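Local coordinates for protein RNA-dependent RNA Polymerase (Bombyx mori cytoplasmic polyhedrosis virus, PDB 6TZ0) that catalyses RNA-templated RNA synthesis, transcribing plus strands from the double-stranded viral genome and making the complementary minus strands during replication, at residues T649-L652 with Q653-R657. Residues are numbered along the deposited sequence; the frame is centred on the assembly and turned at random.
Sequences TVLL and QGLVR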
loop_
_atom_site.group_PDB
_atom_site.type_symbol
_atom_site.label_atom_id
_atom_site.label_comp_id
_atom_site.label_asym_id
_atom_site.label_seq_id
_atom_site.Cartn_x
_atom_site.Cartn_y
_atom_site.Cartn_z
ATOM N N THR A 649 -9.007 -0.451 -10.620
ATOM C CA THR A 649 -9.260 0.601 -11.600
ATOM C C THR A 649 -9.577 0.021 -12.976
ATOM O O THR A 649 -10.573 0.406 -13.608
ATOM C CB THR A 649 -8.054 1.525 -11.681
ATOM O OG1 THR A 649 -7.783 2.066 -10.388
ATOM C CG2 THR A 649 -8.336 2.655 -12.634
ATOM N N VAL A 650 -8.748 -0.924 -13.441
ATOM C CA VAL A 650 -8.946 -1.557 -14.741
ATOM C C VAL A 650 -10.252 -2.335 -14.775
ATOM O O VAL A 650 -11.029 -2.216 -15.730
ATOM C CB VAL A 650 -7.736 -2.446 -15.083
ATOM C CG1 VAL A 650 -8.044 -3.371 -16.229
ATOM C CG2 VAL A 650 -6.555 -1.587 -15.476
ATOM N N LEU A 651 -10.544 -3.089 -13.711
ATOM C CA LEU A 651 -11.748 -3.913 -13.682
ATOM C C LEU A 651 -13.016 -3.067 -13.665
ATOM O O LEU A 651 -13.985 -3.383 -14.368
ATOM C CB LEU A 651 -11.691 -4.849 -12.474
ATOM C CG LEU A 651 -12.752 -5.929 -12.261
ATOM C CD1 LEU A 651 -12.087 -7.131 -11.674
ATOM C CD2 LEU A 651 -13.820 -5.478 -11.301
ATOM N N LEU A 652 -13.028 -1.978 -12.893
ATOM C CA LEU A 652 -14.236 -1.168 -12.821
ATOM C C LEU A 652 -14.454 -0.368 -14.096
ATOM O O LEU A 652 -15.599 -0.248 -14.564
ATOM C CB LEU A 652 -14.175 -0.254 -11.602
ATOM C CG LEU A 652 -14.341 -0.974 -10.267
ATOM C CD1 LEU A 652 -14.017 -0.035 -9.127
ATOM C CD2 LEU A 652 -15.744 -1.521 -10.148
ATOM N N GLN A 653 -13.377 0.161 -14.697
ATOM C CA GLN A 653 -13.560 0.885 -15.949
ATOM C C GLN A 653 -13.943 -0.061 -17.075
ATOM O O GLN A 653 -14.729 0.316 -17.952
ATOM C CB GLN A 653 -12.310 1.698 -16.296
ATOM C CG GLN A 653 -11.137 0.951 -16.875
ATOM C CD GLN A 653 -9.921 1.821 -16.997
ATOM O OE1 GLN A 653 -9.900 2.947 -16.525
ATOM N NE2 GLN A 653 -8.907 1.316 -17.675
ATOM N N GLY A 654 -13.487 -1.315 -17.007
ATOM C CA GLY A 654 -13.880 -2.289 -18.001
ATOM C C GLY A 654 -15.340 -2.665 -17.895
ATOM O O GLY A 654 -16.036 -2.718 -18.907
ATOM N N LEU A 655 -15.830 -2.891 -16.668
ATOM C CA LEU A 655 -17.244 -3.216 -16.482
ATOM C C LEU A 655 -18.153 -2.072 -16.916
ATOM O O LEU A 655 -19.154 -2.304 -17.601
ATOM C CB LEU A 655 -17.537 -3.582 -15.029
ATOM C CG LEU A 655 -17.009 -4.878 -14.424
ATOM C CD1 LEU A 655 -17.385 -4.923 -12.961
ATOM C CD2 LEU A 655 -17.552 -6.084 -15.140
ATOM N N VAL A 656 -17.796 -0.828 -16.581
ATOM C CA VAL A 656 -18.667 0.298 -16.913
ATOM C C VAL A 656 -18.669 0.571 -18.417
ATOM O O VAL A 656 -19.736 0.674 -19.044
ATOM C CB VAL A 656 -18.262 1.543 -16.104
ATOM C CG1 VAL A 656 -19.009 2.764 -16.591
ATOM C CG2 VAL A 656 -18.574 1.322 -14.648
ATOM N N ARG A 657 -17.485 0.684 -19.027
ATOM C CA ARG A 657 -17.441 0.998 -20.449
ATOM C C ARG A 657 -17.913 -0.170 -21.313
ATOM O O ARG A 657 -18.515 0.046 -22.377
ATOM C CB ARG A 657 -16.034 1.428 -20.825
ATOM C CG ARG A 657 -15.596 2.737 -20.215
ATOM C CD ARG A 657 -16.345 3.884 -20.850
ATOM N NE ARG A 657 -15.837 5.178 -20.414
ATOM C CZ ARG A 657 -16.351 6.342 -20.789
ATOM N NH1 ARG A 657 -17.390 6.370 -21.600
ATOM N NH2 ARG A 657 -15.830 7.474 -20.346
#
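Gly-654 N donates to Val-650 O over 2.9 Å, closing one of four successive i to i+4 bonds that make this run a regular alpha-helix. Having no side chain, Gly-654 presents bare backbone on its side of the buried helix. Thr-649 O accepts from Gln-653 N at 3.0 Å, while the methylene of Gln-653 lies against the same turn: its CG is 3.4 Å from Val-650 O. This follows from chi1 of 78°, which puts CG between the backbone N and the carbonyl carbon and folds the otherwise extended chain back along the preceding turn. The hydroxyl of Thr-649 instead bonds to the carbonyl oxygen of Ser-645, a turn earlier, which satisfies a buried polar group within the helix itself. On another flank Leu-651 and Leu-655 run side by side, Leu-651 CD2 meeting Leu-655 CD1 at 4.0 Å, so that two branched apolar side chains, one turn apart and pointing the same way, cover one buried flank. Val-656 CG2 lies 3.4 Å from Leu-652 O, and both side chains share the sheet-facing side, where branched apolar groups suit burial. Helix 644-665 is consistent with the motif B helix of the polymerase palm and packs on the palm sheet. Leu-652 and Val-656 rest on strands 672-677 and 682-687, which flank the magnesium-binding Asp-680 and Asp-681, whereas Val-650 and Leu-655 meet helix 389-397.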